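Local coordinates for protein aminopeptidase N (Francisella tularensis subsp. tularensis, PDB 5DLL) that removes N-terminal amino acids from peptides as a zinc-dependent M1-family aminopeptidase, probably in the breakdown of intracellular peptides, at residues N578-L586 against S635-L643; F590-H599 against L643-V654. All blocks are in the same frame, centred on the assembly; numbering follows the deposited sequence.

Contact 1 (N578-L586 against S635-L643)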
loop_
_atom_site.group_PDB
_atom_site.type_symbol
_atom_site.label_atom_id
_atom_site.label_comp_id
_atom_site.label_asym_id
_atom_site.label_seq_id
_atom_site.Cartn_x
_atom_site.Cartn_y
_atom_site.Cartn_z
ATOM N N ASN A 578 12.709 -25.305 -4.968
ATOM C CA ASN A 578 13.912 -26.144 -4.931
ATOM C C ASN A 578 13.926 -27.228 -6.015
ATOM O O ASN A 578 14.993 -27.645 -6.463
ATOM C CB ASN A 578 14.094 -26.767 -3.545
ATOM C CG ASN A 578 14.415 -25.732 -2.476
ATOM O OD1 ASN A 578 14.778 -24.588 -2.780
ATOM N ND2 ASN A 578 14.284 -26.129 -1.214
ATOM N N ILE A 579 12.743 -27.670 -6.434
ATOM C CA ILE A 579 12.606 -28.570 -7.582
ATOM C C ILE A 579 13.080 -27.892 -8.868
ATOM O O ILE A 579 13.774 -28.502 -9.683
ATOM C CB ILE A 579 11.137 -29.039 -7.756
ATOM C CG1 ILE A 579 10.741 -30.015 -6.634
ATOM C CG2 ILE A 579 10.905 -29.674 -9.126
ATOM C CD1 ILE A 579 11.316 -31.412 -6.769
ATOM N N ILE A 580 12.703 -26.626 -9.033
ATOM C CA ILE A 580 12.996 -25.873 -10.254
ATOM C C ILE A 580 14.503 -25.643 -10.405
ATOM O O ILE A 580 15.065 -25.859 -11.486
ATOM C CB ILE A 580 12.274 -24.504 -10.260
ATOM C CG1 ILE A 580 10.749 -24.687 -10.118
ATOM C CG2 ILE A 580 12.636 -23.701 -11.511
ATOM C CD1 ILE A 580 9.959 -24.693 -11.406
ATOM N N LEU A 581 15.148 -25.218 -9.319
ATOM C CA LEU A 581 16.580 -24.887 -9.335
ATOM C C LEU A 581 17.463 -26.109 -9.596
ATOM O O LEU A 581 18.518 -25.993 -10.215
ATOM C CB LEU A 581 17.000 -24.211 -8.023
ATOM C CG LEU A 581 16.301 -22.895 -7.663
ATOM C CD1 LEU A 581 16.823 -22.381 -6.329
ATOM C CD2 LEU A 581 16.476 -21.847 -8.752
ATOM N N ASN A 582 17.019 -27.277 -9.137
ATOM C CA ASN A 582 17.721 -28.529 -9.418
ATOM C C ASN A 582 17.413 -29.090 -10.810
ATOM O O ASN A 582 17.918 -30.158 -11.163
ATOM C CB ASN A 582 17.377 -29.586 -8.357
ATOM C CG ASN A 582 17.680 -29.125 -6.938
ATOM O OD1 ASN A 582 16.938 -29.433 -6.006
ATOM N ND2 ASN A 582 18.768 -28.381 -6.769
ATOM N N ASN A 583 16.601 -28.380 -11.600
ATOM C CA ASN A 583 16.133 -28.872 -12.902
ATOM C C ASN A 583 15.532 -30.275 -12.765
ATOM O O ASN A 583 15.657 -31.114 -13.661
ATOM C CB ASN A 583 17.271 -28.859 -13.937
ATOM C CG ASN A 583 17.753 -27.455 -14.268
ATOM O OD1 ASN A 583 18.887 -27.085 -13.964
ATOM N ND2 ASN A 583 16.894 -26.667 -14.898
ATOM N N ALA A 584 14.867 -30.508 -11.636
ATOM C CA ALA A 584 14.443 -31.847 -11.243
ATOM C C ALA A 584 13.078 -32.201 -11.817
ATOM O O ALA A 584 12.251 -31.320 -12.074
ATOM C CB ALA A 584 14.413 -31.957 -9.725
ATOM N N ASP A 585 12.855 -33.500 -12.014
ATOM C CA ASP A 585 11.539 -34.016 -12.381
ATOM C C ASP A 585 10.638 -34.003 -11.154
ATOM O O ASP A 585 11.098 -33.798 -10.028
ATOM C CB ASP A 585 11.640 -35.440 -12.948
ATOM C CG ASP A 585 12.226 -35.479 -14.352
ATOM O OD1 ASP A 585 12.034 -34.507 -15.116
ATOM O OD2 ASP A 585 12.866 -36.496 -14.697
ATOM N N LEU A 586 9.351 -34.232 -11.383
ATOM C CA LEU A 586 8.345 -34.089 -10.338
ATOM C C LEU A 586 8.218 -35.364 -9.494
ATOM O O LEU A 586 7.993 -36.454 -10.022
ATOM C CB LEU A 586 7.003 -33.716 -10.971
ATOM C CG LEU A 586 6.019 -32.905 -10.130
ATOM C CD1 LEU A 586 6.648 -31.614 -9.619
ATOM C CD2 LEU A 586 4.775 -32.611 -10.956
ATOM N N SER A 635 12.824 -24.834 -16.827
ATOM C CA SER A 635 12.568 -25.723 -15.703
ATOM C C SER A 635 11.151 -25.552 -15.151
ATOM O O SER A 635 10.519 -26.530 -14.761
ATOM C CB SER A 635 13.594 -25.467 -14.601
ATOM O OG SER A 635 13.394 -26.334 -13.502
ATOM N N ARG A 636 10.662 -24.312 -15.111
ATOM C CA ARG A 636 9.299 -24.021 -14.652
ATOM C C ARG A 636 8.256 -24.474 -15.661
ATOM O O ARG A 636 7.195 -24.966 -15.285
ATOM C CB ARG A 636 9.118 -22.524 -14.364
ATOM C CG ARG A 636 7.790 -22.181 -13.699
ATOM C CD ARG A 636 7.639 -20.692 -13.450
ATOM N NE ARG A 636 6.382 -20.362 -12.773
ATOM C CZ ARG A 636 5.191 -20.259 -13.366
ATOM N NH1 ARG A 636 5.049 -20.475 -14.672
ATOM N NH2 ARG A 636 4.123 -19.941 -12.640
ATOM N N LYS A 637 8.552 -24.296 -16.942
ATOM C CA LYS A 637 7.663 -24.766 -17.995
ATOM C C LYS A 637 7.523 -26.285 -17.893
ATOM O O LYS A 637 6.439 -26.826 -18.104
ATOM C CB LYS A 637 8.205 -24.357 -19.366
ATOM C CG LYS A 637 7.230 -24.524 -20.519
ATOM C CD LYS A 637 7.791 -23.894 -21.787
ATOM C CE LYS A 637 6.967 -24.255 -23.014
ATOM N NZ LYS A 637 5.545 -23.829 -22.887
ATOM N N ASN A 638 8.621 -26.954 -17.540
ATOM C CA ASN A 638 8.656 -28.409 -17.419
ATOM C C ASN A 638 7.757 -28.938 -16.312
ATOM O O ASN A 638 6.945 -29.828 -16.556
ATOM C CB ASN A 638 10.087 -28.899 -17.191
ATOM C CG ASN A 638 10.201 -30.408 -17.247
ATOM O OD1 ASN A 638 9.606 -31.057 -18.107
ATOM N ND2 ASN A 638 10.971 -30.977 -16.329
ATOM N N VAL A 639 7.893 -28.399 -15.102
ATOM C CA VAL A 639 7.075 -28.869 -13.978
ATOM C C VAL A 639 5.603 -28.485 -14.129
ATOM O O VAL A 639 4.719 -29.272 -13.784
ATOM C CB VAL A 639 7.597 -28.401 -12.600
ATOM C CG1 VAL A 639 9.063 -28.779 -12.430
ATOM C CG2 VAL A 639 7.390 -26.909 -12.394
ATOM N N VAL A 640 5.344 -27.285 -14.648
ATOM C CA VAL A 640 3.971 -26.824 -14.861
ATOM C C VAL A 640 3.283 -27.700 -15.909
ATOM O O VAL A 640 2.102 -28.021 -15.768
ATOM C CB VAL A 640 3.916 -25.317 -15.235
ATOM C CG1 VAL A 640 2.598 -24.941 -15.904
ATOM C CG2 VAL A 640 4.139 -24.463 -13.991
ATOM N N ASN A 641 4.025 -28.095 -16.942
ATOM C CA ASN A 641 3.507 -29.016 -17.956
ATOM C C ASN A 641 3.209 -30.414 -17.396
ATOM O O ASN A 641 2.233 -31.047 -17.796
ATOM C CB ASN A 641 4.475 -29.130 -19.138
ATOM C CG ASN A 641 4.160 -30.314 -20.035
ATOM O OD1 ASN A 641 4.826 -31.350 -19.971
ATOM N ND2 ASN A 641 3.120 -30.179 -20.851
ATOM N N GLN A 642 4.053 -30.895 -16.484
ATOM C CA GLN A 642 3.841 -32.202 -15.866
ATOM C C GLN A 642 2.558 -32.229 -15.034
ATOM O O GLN A 642 1.704 -33.094 -15.235
ATOM C CB GLN A 642 5.048 -32.615 -15.018
ATOM C CG GLN A 642 6.234 -33.087 -15.849
ATOM C CD GLN A 642 7.337 -33.722 -15.018
ATOM O OE1 GLN A 642 7.075 -34.362 -14.000
ATOM N NE2 GLN A 642 8.582 -33.560 -15.462
ATOM N N LEU A 643 2.417 -31.272 -14.122
ATOM C CA LEU A 643 1.213 -31.160 -13.289
ATOM C C LEU A 643 -0.050 -31.056 -14.136
ATOM O O LEU A 643 -1.069 -31.671 -13.823
ATOM C CB LEU A 643 1.297 -29.932 -12.388
ATOM C CG LEU A 643 2.372 -29.944 -11.301
ATOM C CD1 LEU A 643 2.630 -28.528 -10.806
ATOM C CD2 LEU A 643 1.960 -30.852 -10.154
#

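Contact 2 (F590-H599 against L643-V654)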
loop_
_atom_site.group_PDB
_atom_site.type_symbol
_atom_site.label_atom_id
_atom_site.label_comp_id
_atom_site.label_asym_id
_atom_site.label_seq_id
_atom_site.Cartn_x
_atom_site.Cartn_y
_atom_site.Cartn_z
ATOM N N PHE A 590 5.191 -35.819 -3.966
ATOM C CA PHE A 590 4.831 -34.419 -4.205
ATOM C C PHE A 590 3.486 -34.308 -4.926
ATOM O O PHE A 590 2.602 -33.580 -4.482
ATOM C CB PHE A 590 5.929 -33.714 -5.016
ATOM C CG PHE A 590 5.619 -32.280 -5.348
ATOM C CD1 PHE A 590 5.833 -31.275 -4.412
ATOM C CD2 PHE A 590 5.118 -31.932 -6.598
ATOM C CE1 PHE A 590 5.546 -29.952 -4.712
ATOM C CE2 PHE A 590 4.830 -30.612 -6.904
ATOM C CZ PHE A 590 5.044 -29.620 -5.960
ATOM N N LEU A 591 3.340 -35.033 -6.032
ATOM C CA LEU A 591 2.091 -35.052 -6.803
ATOM C C LEU A 591 0.854 -35.332 -5.948
ATOM O O LEU A 591 -0.195 -34.722 -6.151
ATOM C CB LEU A 591 2.170 -36.113 -7.904
ATOM C CG LEU A 591 3.051 -35.786 -9.108
ATOM C CD1 LEU A 591 3.434 -37.056 -9.852
ATOM C CD2 LEU A 591 2.350 -34.804 -10.033
ATOM N N ASN A 592 0.976 -36.265 -5.007
ATOM C CA ASN A 592 -0.164 -36.698 -4.201
ATOM C C ASN A 592 -0.506 -35.721 -3.086
ATOM O O ASN A 592 -1.670 -35.615 -2.701
ATOM C CB ASN A 592 0.074 -38.100 -3.632
ATOM C CG ASN A 592 0.115 -39.167 -4.712
ATOM O OD1 ASN A 592 -0.757 -39.223 -5.585
ATOM N ND2 ASN A 592 1.129 -40.023 -4.658
ATOM N N ALA A 593 0.498 -35.021 -2.561
ATOM C CA ALA A 593 0.256 -33.910 -1.631
ATOM C C ALA A 593 -0.409 -32.743 -2.373
ATOM O O ALA A 593 -1.290 -32.068 -1.839
ATOM C CB ALA A 593 1.555 -33.458 -0.982
ATOM N N PHE A 594 0.020 -32.534 -3.612
ATOM C CA PHE A 594 -0.552 -31.522 -4.502
ATOM C C PHE A 594 -2.007 -31.847 -4.847
ATOM O O PHE A 594 -2.861 -30.963 -4.872
ATOM C CB PHE A 594 0.283 -31.459 -5.786
ATOM C CG PHE A 594 0.268 -30.124 -6.470
ATOM C CD1 PHE A 594 1.086 -29.095 -6.024
ATOM C CD2 PHE A 594 -0.527 -29.909 -7.587
ATOM C CE1 PHE A 594 1.093 -27.867 -6.663
ATOM C CE2 PHE A 594 -0.522 -28.685 -8.232
ATOM C CZ PHE A 594 0.286 -27.663 -7.769
ATOM N N LYS A 595 -2.266 -33.123 -5.117
ATOM C CA LYS A 595 -3.605 -33.617 -5.434
ATOM C C LYS A 595 -4.581 -33.422 -4.264
ATOM O O LYS A 595 -5.730 -33.026 -4.465
ATOM C CB LYS A 595 -3.527 -35.108 -5.808
ATOM C CG LYS A 595 -4.824 -35.713 -6.334
ATOM C CD LYS A 595 -4.842 -37.234 -6.207
ATOM C CE LYS A 595 -4.019 -37.924 -7.287
ATOM N NZ LYS A 595 -4.730 -37.979 -8.596
ATOM N N SER A 596 -4.116 -33.709 -3.050
ATOM C CA SER A 596 -4.968 -33.652 -1.862
ATOM C C SER A 596 -5.351 -32.220 -1.515
ATOM O O SER A 596 -6.481 -31.959 -1.100
ATOM C CB SER A 596 -4.267 -34.303 -0.668
ATOM O OG SER A 596 -3.108 -33.575 -0.306
ATOM N N ILE A 597 -4.407 -31.299 -1.681
ATOM C CA ILE A 597 -4.685 -29.879 -1.506
ATOM C C ILE A 597 -5.766 -29.452 -2.502
ATOM O O ILE A 597 -6.712 -28.750 -2.143
ATOM C CB ILE A 597 -3.419 -29.019 -1.713
ATOM C CG1 ILE A 597 -2.363 -29.320 -0.633
ATOM C CG2 ILE A 597 -3.767 -27.532 -1.718
ATOM C CD1 ILE A 597 -2.611 -28.665 0.709
ATOM N N LEU A 598 -5.625 -29.898 -3.748
ATOM C CA LEU A 598 -6.571 -29.561 -4.814
ATOM C C LEU A 598 -7.997 -30.021 -4.523
ATOM O O LEU A 598 -8.950 -29.329 -4.877
ATOM C CB LEU A 598 -6.092 -30.142 -6.153
ATOM C CG LEU A 598 -7.015 -30.023 -7.369
ATOM C CD1 LEU A 598 -7.320 -28.572 -7.705
ATOM C CD2 LEU A 598 -6.382 -30.728 -8.559
ATOM N N HIS A 599 -8.140 -31.180 -3.884
ATOM C CA HIS A 599 -9.463 -31.731 -3.571
ATOM C C HIS A 599 -9.901 -31.504 -2.119
ATOM O O HIS A 599 -10.865 -32.119 -1.663
ATOM C CB HIS A 599 -9.500 -33.230 -3.897
ATOM C CG HIS A 599 -9.480 -33.529 -5.362
ATOM N ND1 HIS A 599 -10.523 -33.203 -6.201
ATOM C CD2 HIS A 599 -8.546 -34.129 -6.137
ATOM C CE1 HIS A 599 -10.233 -33.588 -7.431
ATOM N NE2 HIS A 599 -9.039 -34.152 -7.418
ATOM N N LEU A 643 2.417 -31.272 -14.122
ATOM C CA LEU A 643 1.213 -31.160 -13.289
ATOM C C LEU A 643 -0.050 -31.056 -14.136
ATOM O O LEU A 643 -1.069 -31.671 -13.823
ATOM C CB LEU A 643 1.297 -29.932 -12.388
ATOM C CG LEU A 643 2.372 -29.944 -11.301
ATOM C CD1 LEU A 643 2.630 -28.528 -10.806
ATOM C CD2 LEU A 643 1.960 -30.852 -10.154
ATOM N N ALA A 644 0.028 -30.260 -15.199
ATOM C CA ALA A 644 -1.071 -30.096 -16.148
ATOM C C ALA A 644 -1.538 -31.423 -16.736
ATOM O O ALA A 644 -2.742 -31.653 -16.860
ATOM C CB ALA A 644 -0.651 -29.159 -17.271
ATOM N N ASP A 645 -0.578 -32.278 -17.097
ATOM C CA ASP A 645 -0.847 -33.545 -17.793
ATOM C C ASP A 645 -1.209 -34.695 -16.855
ATOM O O ASP A 645 -2.166 -35.432 -17.111
ATOM C CB ASP A 645 0.362 -33.957 -18.646
ATOM C CG ASP A 645 0.452 -33.190 -19.959
ATOM O OD1 ASP A 645 -0.584 -32.694 -20.455
ATOM O OD2 ASP A 645 1.569 -33.097 -20.511
ATOM N N LYS A 646 -0.439 -34.859 -15.782
ATOM C CA LYS A 646 -0.690 -35.940 -14.827
ATOM C C LYS A 646 -2.017 -35.738 -14.096
ATOM O O LYS A 646 -2.815 -36.668 -13.999
ATOM C CB LYS A 646 0.454 -36.065 -13.817
ATOM C CG LYS A 646 1.805 -36.358 -14.450
ATOM C CD LYS A 646 2.725 -37.105 -13.498
ATOM C CE LYS A 646 4.189 -36.927 -13.872
ATOM N NZ LYS A 646 4.451 -37.167 -15.319
ATOM N N LEU A 647 -2.259 -34.525 -13.604
ATOM C CA LEU A 647 -3.505 -34.212 -12.903
ATOM C C LEU A 647 -4.547 -33.573 -13.829
ATOM O O LEU A 647 -5.380 -32.787 -13.373
ATOM C CB LEU A 647 -3.234 -33.279 -11.714
ATOM C CG LEU A 647 -2.057 -33.635 -10.800
ATOM C CD1 LEU A 647 -1.915 -32.601 -9.697
ATOM C CD2 LEU A 647 -2.225 -35.023 -10.208
ATOM N N LYS A 648 -4.520 -33.926 -15.115
ATOM C CA LYS A 648 -5.402 -33.306 -16.109
ATOM C C LYS A 648 -6.886 -33.499 -15.794
ATOM O O LYS A 648 -7.674 -32.562 -15.922
ATOM C CB LYS A 648 -5.101 -33.838 -17.513
ATOM C CG LYS A 648 -5.720 -32.991 -18.611
ATOM C CD LYS A 648 -5.269 -33.421 -19.998
ATOM C CE LYS A 648 -5.523 -32.318 -21.015
ATOM N NZ LYS A 648 -5.768 -32.849 -22.384
ATOM N N ASP A 649 -7.258 -34.714 -15.395
ATOM C CA ASP A 649 -8.646 -35.028 -15.040
ATOM C C ASP A 649 -9.097 -34.243 -13.812
ATOM O O ASP A 649 -10.258 -33.834 -13.723
ATOM C CB ASP A 649 -8.820 -36.530 -14.773
ATOM C CG ASP A 649 -8.633 -37.384 -16.023
ATOM O OD1 ASP A 649 -8.796 -36.870 -17.152
ATOM O OD2 ASP A 649 -8.325 -38.583 -15.871
ATOM N N ASP A 650 -8.173 -34.039 -12.873
ATOM C CA ASP A 650 -8.461 -33.313 -11.633
ATOM C C ASP A 650 -8.721 -31.831 -11.901
ATOM O O ASP A 650 -9.662 -31.257 -11.349
ATOM C CB ASP A 650 -7.305 -33.444 -10.631
ATOM C CG ASP A 650 -6.942 -34.890 -10.327
ATOM O OD1 ASP A 650 -6.678 -35.653 -11.283
ATOM O OD2 ASP A 650 -6.902 -35.252 -9.128
ATOM N N TRP A 651 -7.878 -31.219 -12.736
ATOM C CA TRP A 651 -8.043 -29.810 -13.113
ATOM C C TRP A 651 -9.410 -29.590 -13.757
ATOM O O TRP A 651 -10.096 -28.617 -13.455
ATOM C CB TRP A 651 -6.937 -29.347 -14.083
ATOM C CG TRP A 651 -5.536 -29.470 -13.545
ATOM C CD1 TRP A 651 -4.508 -30.191 -14.087
ATOM C CD2 TRP A 651 -5.016 -28.862 -12.363
ATOM N NE1 TRP A 651 -3.380 -30.071 -13.312
ATOM C CE2 TRP A 651 -3.664 -29.262 -12.245
ATOM C CE3 TRP A 651 -5.558 -28.016 -11.391
ATOM C CZ2 TRP A 651 -2.849 -28.841 -11.194
ATOM C CZ3 TRP A 651 -4.749 -27.598 -10.346
ATOM C CH2 TRP A 651 -3.412 -28.013 -10.256
ATOM N N LEU A 652 -9.788 -30.506 -14.647
ATOM C CA LEU A 652 -11.083 -30.465 -15.329
ATOM C C LEU A 652 -12.257 -30.612 -14.359
ATOM O O LEU A 652 -13.261 -29.905 -14.480
ATOM C CB LEU A 652 -11.151 -31.568 -16.391
ATOM C CG LEU A 652 -12.488 -31.766 -17.111
ATOM C CD1 LEU A 652 -12.956 -30.480 -17.775
ATOM C CD2 LEU A 652 -12.370 -32.884 -18.134
ATOM N N ALA A 653 -12.130 -31.540 -13.412
ATOM C CA ALA A 653 -13.194 -31.818 -12.443
ATOM C C ALA A 653 -13.455 -30.617 -11.538
ATOM O O ALA A 653 -14.592 -30.144 -11.415
ATOM C CB ALA A 653 -12.836 -33.039 -11.603
ATOM N N VAL A 654 -12.388 -30.120 -10.922
ATOM C CA VAL A 654 -12.481 -28.974 -10.026
ATOM C C VAL A 654 -12.891 -27.707 -10.783
ATOM O O VAL A 654 -13.580 -26.856 -10.228
ATOM C CB VAL A 654 -11.164 -28.742 -9.255
ATOM C CG1 VAL A 654 -11.263 -27.501 -8.380
ATOM C CG2 VAL A 654 -10.832 -29.953 -8.391
#

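Contact 1 (N578-L586 against S635-L643)
Ser635 reaches across to the end of helix 565-581 and donates a hydrogen bond through its hydroxyl to the carbonyl of Ile580, with OG 2.7 Å from Ile580 O. The bond lies in the carbonyl plane on a lone pair, and the same oxygen takes Asn583 N, one of two backbone bonds of the Schellman motif that closes the helix. OG stands anti to the backbone N of Ser635 (chi1 -179°), which carries it to the helix end. The tight part lies beside this bond. Ile580 sends CD1 against helix 629-646, 3.5 Å from CG2 of Val639, the two side chains at about a right angle, while Val639 CG1 meets Ile579 CG2 at 3.9 Å. Ile580 CD1 also lies on the backbone of Arg636, whose guanidinium runs on to the carbonyls of Ile614 and Pro615. Further along, Leu586 and Leu643 bring their CD2 methyls together.

The other side is looser and polar. Gln642 OE1 accepts a weak bond from Leu586 N, at 3.5 Å, and the carboxylate of exposed Asp585 passes the Gln642 amide with the planes 53° apart. Within this helical ARM-repeat region, helix 617-621 packs on Ile580 through Ile620, and helix 588-598 receives Leu586 and Leu643 on Leu591.

Contact 2 (F590-H599 against L643-V654)
Leu591 meets the end of helix 629-646 at Lys646, opening a side-by-side helix packing within the ARM-repeat-like helical region; CD1 lies on the aliphatic part of Lys646, 3.7 Å from its CD. The second chain breaks helix at Leu647, and beyond it segments 590-598 and 648-654 run nearly parallel, at 10°, with axes 11.1 Å apart.

One turn on, Phe594 points its ring into the interface, CG anti to the backbone N (chi1 -152°). CD2 of Leu643 sits over one face in a CH-pi contact, 4.0 Å from the centroid of the Phe594 ring, whereas Leu647 CD1 and Trp651 CH2 come up to the edge. Lys595 bends at its outer torsions to bring NZ to Asp650 OD2, a salt bridge of 3.5 Å. Leu598 then spreads its two methyls: CD2 rests over the six-membered ring of Trp651, and CD1 lies between that ring and Val654 CG2. The indole NE1 bonds to Leu643 O within its own segment, while Tyr683 of helix 668-685 stacks on the ring.

Just past the helix end, His599 shares Asp650 with Lys595, so the carboxylate is probably kept ionised. His599 NE2 meets Asp650 OD2 at 2.9 Å, in the imidazole plane but 35° out of the carboxylate plane, on the anti side of Asp650 OD2.

Leu643 belongs to both contacts, whose centres are about 15 Å apart. Helix 565-581 and helix 588-598 follow each other in the chain, and both contacts use helix 629-646, contact 2 continuing onto helix 648-658. The two also touch directly where Leu586 CD2 of contact 1 lies 3.4 Å from Leu591 CD2 of contact 2. Along the sequence their segments alternate, the first halves of both preceding the second halves. Both contacts lie about 33 to 34 Å from the chain's centre, away from the zinc site of His309, His313 and Glu332, and are packing between helices of the C-terminal helical region.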